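Local coordinates for glucan-binding protein C, GbpC (Streptococcus mutans UA159, PDB 5UQZ) that probably binds glucan and mediates both sucrose-independent and sucrose-dependent adherence, the chain here carrying the calcium-binding beta-supersandwich region of a cell-wall protein, at residues Val65-Pro70 / Asn332-Val337; Ser142-Lys147 / Asn216-Ser221; Lys151-Tyr156 / Ile202-Asn207. All blocks are in the same frame, centred on the assembly; numbering follows the deposited sequence.

Contact 1: residues Val65-Pro70 / Asn332-Val337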
loop_
_atom_site.group_PDB
_atom_site.type_symbol
_atom_site.label_atom_id
_atom_site.label_comp_id
_atom_site.label_asym_id
_atom_site.label_seq_id
_atom_site.Cartn_x
_atom_site.Cartn_y
_atom_site.Cartn_z
ATOM N N VAL A 65 -15.329 -10.770 2.545
ATOM C CA VAL A 65 -15.172 -10.296 1.178
ATOM C C VAL A 65 -15.433 -8.796 1.232
ATOM O O VAL A 65 -16.567 -8.374 1.467
ATOM C CB VAL A 65 -16.128 -11.018 0.204
ATOM C CG1 VAL A 65 -15.913 -10.483 -1.199
ATOM C CG2 VAL A 65 -15.933 -12.544 0.284
ATOM N N PHE A 66 -14.387 -8.004 1.070
ATOM C CA PHE A 66 -14.465 -6.557 1.244
ATOM C C PHE A 66 -13.327 -5.983 0.415
ATOM O O PHE A 66 -12.244 -5.663 0.909
ATOM C CB PHE A 66 -14.328 -6.228 2.723
ATOM C CG PHE A 66 -14.389 -4.731 3.026
ATOM C CD1 PHE A 66 -15.496 -3.965 2.659
ATOM C CD2 PHE A 66 -13.364 -4.113 3.692
ATOM C CE1 PHE A 66 -15.533 -2.598 2.969
ATOM C CE2 PHE A 66 -13.411 -2.770 4.011
ATOM C CZ PHE A 66 -14.503 -2.033 3.660
ATOM N N ILE A 67 -13.562 -5.910 -0.886
ATOM C CA ILE A 67 -12.480 -5.597 -1.808
ATOM C C ILE A 67 -12.782 -4.513 -2.793
ATOM O O ILE A 67 -11.862 -3.841 -3.274
ATOM C CB ILE A 67 -11.943 -6.828 -2.513
ATOM C CG1 ILE A 67 -10.772 -6.483 -3.426
ATOM C CG2 ILE A 67 -12.949 -7.458 -3.214
ATOM C CD1 ILE A 67 -9.715 -5.527 -2.678
ATOM N N ASN A 68 -14.026 -4.341 -3.152
ATOM C CA ASN A 68 -14.349 -3.401 -4.236
ATOM C C ASN A 68 -15.720 -2.818 -3.944
ATOM O O ASN A 68 -16.676 -3.572 -3.999
ATOM C CB ASN A 68 -14.362 -4.273 -5.545
ATOM C CG ASN A 68 -14.932 -3.596 -6.781
ATOM O OD1 ASN A 68 -14.498 -2.512 -7.163
ATOM N ND2 ASN A 68 -15.848 -4.309 -7.486
ATOM N N GLU A 69 -15.827 -1.515 -3.648
ATOM C CA GLU A 69 -17.127 -0.901 -3.373
ATOM C C GLU A 69 -17.193 0.424 -4.104
ATOM O O GLU A 69 -17.181 1.511 -3.510
ATOM C CB GLU A 69 -17.360 -0.745 -1.866
ATOM C CG GLU A 69 -17.611 -2.106 -1.183
ATOM C CD GLU A 69 -18.881 -2.810 -1.690
ATOM O OE1 GLU A 69 -19.731 -2.190 -2.375
ATOM O OE2 GLU A 69 -19.047 -4.026 -1.387
ATOM N N PRO A 70 -17.290 0.369 -5.438
ATOM C CA PRO A 70 -17.155 1.590 -6.237
ATOM C C PRO A 70 -18.405 2.452 -6.237
ATOM O O PRO A 70 -18.370 3.565 -6.764
ATOM C CB PRO A 70 -16.856 1.053 -7.661
ATOM C CG PRO A 70 -17.556 -0.260 -7.681
ATOM C CD PRO A 70 -17.426 -0.834 -6.272
ATOM N N ASN A 332 -8.324 -3.992 3.493
ATOM C CA ASN A 332 -9.451 -4.630 2.812
ATOM C C ASN A 332 -9.178 -6.136 2.885
ATOM O O ASN A 332 -8.226 -6.569 3.533
ATOM C CB ASN A 332 -9.584 -4.060 1.407
ATOM C CG ASN A 332 -8.288 -4.085 0.705
ATOM O OD1 ASN A 332 -7.611 -5.151 0.647
ATOM N ND2 ASN A 332 -7.851 -2.930 0.238
ATOM N N SER A 333 -9.983 -6.937 2.209
ATOM C CA SER A 333 -9.800 -8.388 2.282
ATOM C C SER A 333 -8.805 -8.922 1.286
ATOM O O SER A 333 -8.544 -10.128 1.303
ATOM C CB SER A 333 -11.129 -9.109 2.109
ATOM O OG SER A 333 -11.702 -8.854 0.836
ATOM N N ALA A 334 -8.205 -8.066 0.451
ATOM C CA ALA A 334 -7.295 -8.548 -0.594
ATOM C C ALA A 334 -5.870 -8.635 -0.064
ATOM O O ALA A 334 -5.005 -7.784 -0.307
ATOM C CB ALA A 334 -7.398 -7.651 -1.802
ATOM N N VAL A 335 -5.626 -9.675 0.692
ATOM C CA VAL A 335 -4.305 -9.928 1.241
ATOM C C VAL A 335 -3.336 -10.273 0.121
ATOM O O VAL A 335 -3.645 -11.080 -0.758
ATOM C CB VAL A 335 -4.415 -11.048 2.292
ATOM C CG1 VAL A 335 -3.025 -11.397 2.863
ATOM C CG2 VAL A 335 -5.390 -10.659 3.413
ATOM N N ALA A 336 -2.138 -9.685 0.173
ATOM C CA ALA A 336 -1.081 -9.910 -0.814
ATOM C C ALA A 336 -0.252 -11.119 -0.370
ATOM O O ALA A 336 0.485 -11.049 0.622
ATOM C CB ALA A 336 -0.202 -8.661 -0.878
ATOM N N VAL A 337 -0.353 -12.205 -1.128
ATOM C CA VAL A 337 0.381 -13.444 -0.825
ATOM C C VAL A 337 1.294 -13.782 -1.993
ATOM O O VAL A 337 1.081 -13.313 -3.123
ATOM C CB VAL A 337 -0.566 -14.622 -0.511
ATOM C CG1 VAL A 337 -1.356 -14.324 0.759
ATOM C CG2 VAL A 337 -1.452 -14.913 -1.706
#

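Contact 2: residues Ser142-Lys147 / Asn216-Ser221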
loop_
_atom_site.group_PDB
_atom_site.type_symbol
_atom_site.label_atom_id
_atom_site.label_comp_id
_atom_site.label_asym_id
_atom_site.label_seq_id
_atom_site.Cartn_x
_atom_site.Cartn_y
_atom_site.Cartn_z
ATOM N N SER A 142 -20.000 -6.897 -0.770
ATOM C CA SER A 142 -19.237 -7.333 0.385
ATOM C C SER A 142 -20.070 -8.182 1.344
ATOM O O SER A 142 -21.290 -8.000 1.466
ATOM C CB SER A 142 -18.643 -6.121 1.113
ATOM O OG SER A 142 -17.708 -5.466 0.267
ATOM N N LYS A 143 -19.389 -9.088 2.062
ATOM C CA LYS A 143 -20.073 -9.940 3.031
ATOM C C LYS A 143 -19.058 -10.390 4.063
ATOM O O LYS A 143 -17.839 -10.343 3.834
ATOM C CB LYS A 143 -20.702 -11.160 2.355
ATOM C CG LYS A 143 -19.734 -12.113 1.745
ATOM C CD LYS A 143 -20.426 -13.378 1.234
ATOM C CE LYS A 143 -19.364 -14.344 0.645
ATOM N NZ LYS A 143 -19.892 -15.743 0.504
ATOM N N TYR A 144 -19.572 -10.873 5.188
ATOM C CA TYR A 144 -18.724 -11.517 6.204
ATOM C C TYR A 144 -19.442 -12.776 6.661
ATOM O O TYR A 144 -20.557 -12.685 7.177
ATOM C CB TYR A 144 -18.495 -10.580 7.399
ATOM C CG TYR A 144 -17.779 -11.302 8.503
ATOM C CD1 TYR A 144 -16.395 -11.510 8.442
ATOM C CD2 TYR A 144 -18.482 -11.807 9.579
ATOM C CE1 TYR A 144 -15.724 -12.232 9.444
ATOM C CE2 TYR A 144 -17.817 -12.506 10.616
ATOM C CZ TYR A 144 -16.421 -12.726 10.539
ATOM O OH TYR A 144 -15.717 -13.387 11.525
ATOM N N ASN A 145 -18.796 -13.920 6.505
ATOM C CA ASN A 145 -19.404 -15.210 6.890
ATOM C C ASN A 145 -20.850 -15.305 6.390
ATOM O O ASN A 145 -21.783 -15.661 7.123
ATOM C CB ASN A 145 -19.289 -15.429 8.408
ATOM C CG ASN A 145 -17.882 -15.905 8.803
ATOM O OD1 ASN A 145 -17.062 -16.268 7.955
ATOM N ND2 ASN A 145 -17.608 -15.899 10.103
ATOM N N ASP A 146 -21.031 -14.992 5.109
ATOM C CA ASP A 146 -22.336 -15.088 4.462
ATOM C C ASP A 146 -23.367 -14.080 4.969
ATOM O O ASP A 146 -24.550 -14.209 4.585
ATOM C CB ASP A 146 -22.865 -16.519 4.458
ATOM C CG ASP A 146 -22.063 -17.409 3.580
ATOM O OD1 ASP A 146 -21.318 -16.937 2.705
ATOM O OD2 ASP A 146 -22.224 -18.645 3.760
ATOM N N LYS A 147 -22.975 -13.091 5.751
ATOM C CA LYS A 147 -23.831 -11.956 6.088
ATOM C C LYS A 147 -23.474 -10.854 5.102
ATOM O O LYS A 147 -22.368 -10.286 5.163
ATOM C CB LYS A 147 -23.566 -11.487 7.518
ATOM C CG LYS A 147 -23.854 -12.555 8.563
ATOM C CD LYS A 147 -23.424 -12.050 9.953
ATOM C CE LYS A 147 -23.855 -13.032 11.015
ATOM N NZ LYS A 147 -23.871 -12.423 12.378
ATOM N N ASN A 216 -13.164 -14.875 14.125
ATOM C CA ASN A 216 -11.794 -14.760 13.643
ATOM C C ASN A 216 -11.664 -15.080 12.169
ATOM O O ASN A 216 -10.638 -15.598 11.701
ATOM C CB ASN A 216 -10.794 -15.529 14.500
ATOM C CG ASN A 216 -10.603 -14.908 15.855
ATOM O OD1 ASN A 216 -11.209 -13.888 16.188
ATOM N ND2 ASN A 216 -9.783 -15.547 16.686
ATOM N N ASN A 217 -12.707 -14.725 11.388
ATOM C CA ASN A 217 -12.685 -14.965 9.945
ATOM C C ASN A 217 -12.450 -13.694 9.132
ATOM O O ASN A 217 -12.503 -13.756 7.899
ATOM C CB ASN A 217 -13.975 -15.650 9.491
ATOM C CG ASN A 217 -14.192 -16.991 10.196
ATOM O OD1 ASN A 217 -15.141 -17.156 10.971
ATOM N ND2 ASN A 217 -13.281 -17.938 9.935
ATOM N N ALA A 218 -12.198 -12.542 9.759
ATOM C CA ALA A 218 -11.952 -11.328 8.980
ATOM C C ALA A 218 -10.453 -11.187 8.795
ATOM O O ALA A 218 -9.756 -10.627 9.644
ATOM C CB ALA A 218 -12.565 -10.092 9.644
ATOM N N ILE A 219 -9.930 -11.654 7.660
ATOM C CA ILE A 219 -8.507 -11.522 7.383
ATOM C C ILE A 219 -8.344 -10.282 6.518
ATOM O O ILE A 219 -8.943 -10.182 5.437
ATOM C CB ILE A 219 -7.909 -12.770 6.715
ATOM C CG1 ILE A 219 -8.346 -14.072 7.423
ATOM C CG2 ILE A 219 -6.363 -12.640 6.713
ATOM C CD1 ILE A 219 -8.079 -14.126 8.903
ATOM N N MET A 220 -7.568 -9.320 6.988
ATOM C CA MET A 220 -7.454 -8.041 6.308
ATOM C C MET A 220 -6.007 -7.756 5.938
ATOM O O MET A 220 -5.058 -8.138 6.631
ATOM C CB MET A 220 -8.025 -6.941 7.180
ATOM C CG MET A 220 -9.513 -7.193 7.407
ATOM S SD MET A 220 -10.425 -5.821 8.068
ATOM C CE MET A 220 -10.439 -4.778 6.610
ATOM N N SER A 221 -5.846 -7.038 4.853
ATOM C CA SER A 221 -4.533 -6.741 4.311
ATOM C C SER A 221 -3.888 -5.582 5.050
ATOM O O SER A 221 -4.551 -4.622 5.448
ATOM C CB SER A 221 -4.681 -6.380 2.838
ATOM O OG SER A 221 -5.482 -5.223 2.684
#

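Contact 3: residues Lys151-Tyr156 / Ile202-Asn207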
loop_
_atom_site.group_PDB
_atom_site.type_symbol
_atom_site.label_atom_id
_atom_site.label_comp_id
_atom_site.label_asym_id
_atom_site.label_seq_id
_atom_site.Cartn_x
_atom_site.Cartn_y
_atom_site.Cartn_z
ATOM N N LYS A 151 -23.357 -1.566 5.292
ATOM C CA LYS A 151 -22.827 -0.283 5.722
ATOM C C LYS A 151 -21.521 -0.575 6.418
ATOM O O LYS A 151 -21.353 -1.665 6.995
ATOM C CB LYS A 151 -23.856 0.351 6.717
ATOM C CG LYS A 151 -23.440 1.649 7.347
ATOM C CD LYS A 151 -24.596 2.261 8.115
ATOM C CE LYS A 151 -25.017 1.505 9.334
ATOM N NZ LYS A 151 -26.090 2.290 10.075
ATOM N N VAL A 152 -20.613 0.389 6.394
ATOM C CA VAL A 152 -19.348 0.298 7.101
ATOM C C VAL A 152 -19.183 1.613 7.847
ATOM O O VAL A 152 -19.421 2.673 7.272
ATOM C CB VAL A 152 -18.139 0.085 6.140
ATOM C CG1 VAL A 152 -16.861 -0.163 6.914
ATOM C CG2 VAL A 152 -18.427 -1.089 5.163
ATOM N N LYS A 153 -18.716 1.553 9.095
ATOM C CA LYS A 153 -18.300 2.757 9.798
ATOM C C LYS A 153 -16.809 2.663 10.071
ATOM O O LYS A 153 -16.344 1.629 10.562
ATOM C CB LYS A 153 -19.077 2.968 11.104
ATOM C CG LYS A 153 -18.681 4.252 11.829
ATOM C CD LYS A 153 -19.690 4.652 12.912
ATOM C CE LYS A 153 -19.766 3.727 14.071
ATOM N NZ LYS A 153 -20.567 4.416 15.145
ATOM N N ILE A 154 -16.078 3.725 9.740
ATOM C CA ILE A 154 -14.661 3.791 10.075
ATOM C C ILE A 154 -14.426 5.061 10.847
ATOM O O ILE A 154 -14.730 6.165 10.362
ATOM C CB ILE A 154 -13.746 3.696 8.828
ATOM C CG1 ILE A 154 -14.126 2.482 7.983
ATOM C CG2 ILE A 154 -12.275 3.636 9.310
ATOM C CD1 ILE A 154 -13.238 2.270 6.753
ATOM N N ASN A 155 -13.856 4.924 12.056
ATOM C CA ASN A 155 -13.409 6.065 12.823
ATOM C C ASN A 155 -11.923 6.244 12.604
ATOM O O ASN A 155 -11.179 5.265 12.534
ATOM C CB ASN A 155 -13.673 5.803 14.320
ATOM C CG ASN A 155 -15.139 5.772 14.638
ATOM O OD1 ASN A 155 -15.970 6.276 13.875
ATOM N ND2 ASN A 155 -15.497 5.109 15.717
ATOM N N TYR A 156 -11.501 7.507 12.489
ATOM C CA TYR A 156 -10.097 7.853 12.293
ATOM C C TYR A 156 -9.726 8.946 13.283
ATOM O O TYR A 156 -10.476 9.923 13.457
ATOM C CB TYR A 156 -9.852 8.448 10.877
ATOM C CG TYR A 156 -10.299 7.585 9.734
ATOM C CD1 TYR A 156 -11.586 7.662 9.207
ATOM C CD2 TYR A 156 -9.384 6.784 9.083
ATOM C CE1 TYR A 156 -11.969 6.950 8.064
ATOM C CE2 TYR A 156 -9.750 6.045 7.933
ATOM C CZ TYR A 156 -11.028 6.153 7.416
ATOM O OH TYR A 156 -11.357 5.419 6.309
ATOM N N ILE A 202 -16.137 -0.930 11.603
ATOM C CA ILE A 202 -17.291 -1.714 12.026
ATOM C C ILE A 202 -18.104 -2.032 10.767
ATOM O O ILE A 202 -18.409 -1.135 9.969
ATOM C CB ILE A 202 -18.165 -0.941 13.038
ATOM C CG1 ILE A 202 -17.379 -0.638 14.325
ATOM C CG2 ILE A 202 -19.403 -1.763 13.378
ATOM C CD1 ILE A 202 -18.124 0.233 15.273
ATOM N N PHE A 203 -18.425 -3.314 10.585
ATOM C CA PHE A 203 -19.277 -3.757 9.490
ATOM C C PHE A 203 -20.688 -3.976 10.021
ATOM O O PHE A 203 -20.863 -4.470 11.127
ATOM C CB PHE A 203 -18.746 -5.076 8.912
ATOM C CG PHE A 203 -17.318 -4.985 8.405
ATOM C CD1 PHE A 203 -17.035 -4.341 7.189
ATOM C CD2 PHE A 203 -16.267 -5.534 9.123
ATOM C CE1 PHE A 203 -15.751 -4.287 6.688
ATOM C CE2 PHE A 203 -14.986 -5.499 8.609
ATOM C CZ PHE A 203 -14.710 -4.885 7.408
ATOM N N TYR A 204 -21.701 -3.696 9.193
ATOM C CA TYR A 204 -23.090 -3.865 9.602
ATOM C C TYR A 204 -23.790 -4.840 8.657
ATOM O O TYR A 204 -23.522 -4.847 7.443
ATOM C CB TYR A 204 -23.873 -2.517 9.548
ATOM C CG TYR A 204 -23.326 -1.484 10.480
ATOM C CD1 TYR A 204 -22.193 -0.742 10.171
ATOM C CD2 TYR A 204 -23.982 -1.202 11.681
ATOM C CE1 TYR A 204 -21.703 0.217 11.039
ATOM C CE2 TYR A 204 -23.503 -0.203 12.539
ATOM C CZ TYR A 204 -22.358 0.489 12.202
ATOM O OH TYR A 204 -21.868 1.488 13.011
ATOM N N ASP A 205 -24.690 -5.654 9.233
ATOM C CA ASP A 205 -25.487 -6.589 8.474
ATOM C C ASP A 205 -26.710 -5.903 7.850
ATOM O O ASP A 205 -26.911 -4.693 7.972
ATOM C CB ASP A 205 -25.833 -7.806 9.323
ATOM C CG ASP A 205 -26.798 -7.521 10.456
ATOM O OD1 ASP A 205 -27.533 -6.505 10.452
ATOM O OD2 ASP A 205 -26.856 -8.341 11.414
ATOM N N GLU A 206 -27.532 -6.690 7.148
ATOM C CA GLU A 206 -28.634 -6.088 6.399
ATOM C C GLU A 206 -29.711 -5.553 7.304
ATOM O O GLU A 206 -30.503 -4.701 6.883
ATOM C CB GLU A 206 -29.180 -7.040 5.333
ATOM C CG GLU A 206 -28.165 -7.267 4.143
ATOM C CD GLU A 206 -27.858 -5.977 3.325
ATOM O OE1 GLU A 206 -28.777 -5.190 3.057
ATOM O OE2 GLU A 206 -26.694 -5.776 2.924
ATOM N N ASN A 207 -29.754 -6.010 8.547
ATOM C CA ASN A 207 -30.706 -5.458 9.507
ATOM C C ASN A 207 -30.144 -4.254 10.249
ATOM O O ASN A 207 -30.829 -3.696 11.105
ATOM C CB ASN A 207 -31.151 -6.559 10.477
ATOM C CG ASN A 207 -32.033 -7.626 9.810
ATOM O OD1 ASN A 207 -32.563 -7.417 8.709
ATOM N ND2 ASN A 207 -32.167 -8.772 10.445
HETATM O O HOH W 1 -23.691 3.736 11.828
#

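Contact 1: residues Val65-Pro70 / Asn332-Val337
The side chain of Ile67 laps over the methyl of Ala334, Ile67 CD1 meeting Ala334 CB, though the very short separation modelled there, 3.3 Å, is doubtful. CD1 of this exposed isoleucine also rests against Asn332 CG. Next to Asn332, Ser333 holds the backbone of Phe66 in two bonds. Phe66 N donates to Ser333 OG at 2.8 Å, and Ser333 N returns a bond to Phe66 O at 2.9 Å, coming from above the carbonyl plane. Serine suits the place because its short side chain, with OG between its own N and carbonyl carbon (chi1 62°), stands in for a backbone acceptor. Asn332 shapes the turn itself: its OD1 takes the N-H of Ala334 at 3.0 Å, an Asx turn, and also bonds to the hydroxyl of Ser221, while its ND2 donates to Thr177 O. Ala334 then forms the centre of an inverse gamma turn. The contact joins two loops, one running from strand 64-65 to strand 73-77 and the other following strand 325-329, with strand 219-222 bonded to Asn332 and with Val335 and Val337 resting on Val58 of helix 57-60.

Contact 2: residues Ser142-Lys147 / Asn216-Ser221
Tyr144 meets the backbone between Asn217 and Ala218 with the edge of its ring, and here the contact is close. CE1 of Tyr144 lies 3.6 Å from Ala218 N, which sits in the ring plane, and 3.8 Å from Ala218 CB. A small alanine suits this buried spot, since its methyl lets the ring edge come right up to the main chain. With CG anti to the backbone N (chi1 173°), the ring reaches across to the other segment, where Tyr144 OH accepts a rather long hydrogen bond of 3.3 Å from Asn217 N. The polar hydroxyl of a buried side chain thus finds a backbone partner. Tyr144 also begins a type I' beta turn that ends at Lys147, the tight connection of a beta-hairpin formed by strands 143-144 and 147-148. Asn145 and Asp146 occupy its corners with positive phi, a conformation that asparagine and aspartate tolerate better than most residues. Toward solvent the contact thins to one bridge between side chains: Asn145 ND2 donates to Asn217 OD1 at 2.9 Å, nearly straight at 167°. The acceptor lies in the amide plane of Asn145, but the donor stands above the carbonyl plane of Asn217, the two amides being 65° apart. Asn217 ND2 donates in turn to Ala61 O, which helps fix the rotation of the amide, and the backbones of Asn145 and Asn217 both bond to Gly63. Farther out, Lys143 NZ, from the strand before the turn, makes a salt bridge of 2.9 Å with OD1 of the exposed Asp146.

Contact 3: residues Lys151-Tyr156 / Ile202-Asn207
Lys153 and Ile202 form an antiparallel hydrogen-bonded pair, joined by two short backbone bonds: Lys153 N donates to Ile202 O, and Ile202 N to Lys153 O, both at 2.8 Å and nearly straight. At Lys151 and Tyr204 the pairing is looser, and Tyr204 N reaches Lys151 O at 3.0 Å through a more bent bond (146°). Between them Val152 and Phe203 make a non-hydrogen-bonded pair, where the CA-H of Val152 points at Ile202 O.

Apolar packing divides between the two faces of the sheet. Val152 and Phe203 lie side by side on one face, with Val152 CG2 4.1 Å from Phe203 CD1, as befits a beta-branched residue and an aromatic one in a buried layer. On the other face the aliphatic part of Lys153 runs alongside Ile202, its CE 4.0 Å from Ile202 CD1.

The Tyr204 ring is the centre of the aromatic and cationic interactions on that second face. The Lys151 chain bends at chi3 (68°), bringing Lys151 CE over the middle of the Tyr204 ring, 3.6 Å from its centroid, as a CH-pi contact. Lys151 NZ lies 4.5 Å from the Tyr204 centroid, a cation-pi interaction over the face. Lysine suits both tasks, having a greasy stem and a charged tip. Lys153 CB lies at the ring's edge, near its plane, 3.8 Å from Tyr204 CE1, while Lys153 CE comes to 3.2 Å from Tyr204 OH. One water joins that hydroxyl to Lys151 NZ, the latter bond being weak.

This regular alternation of side chains, with strand 132-137 paired to the far side of strand 151-160, is that of neighbouring antiparallel strands in the large sheet of the beta-supersandwich.

Overall arrangement
The three contacts are nested along the chain: contact 3 lies within the loop closed by contact 2, which lies within that closed by contact 1. Contacts 1 and 2 have centres about 10 Å apart and are joined by Glu69 OE2 to Ser142 OG (2.6 Å) and Asn332 O to Ser221 N (2.8 Å), both probable hydrogen bonds. Contact 1 reaches contact 3, about 16 Å off between centres, through Phe66, whose ring meets Phe203 edge-to-face and touches Val152. Contacts 2 and 3 adjoin only in sequence. The calcium ion, bound by Ser224, Asn226 and Glu237, lies about 12 Å from the Asn332 side chain, which is about 10 Å from that of Ser224.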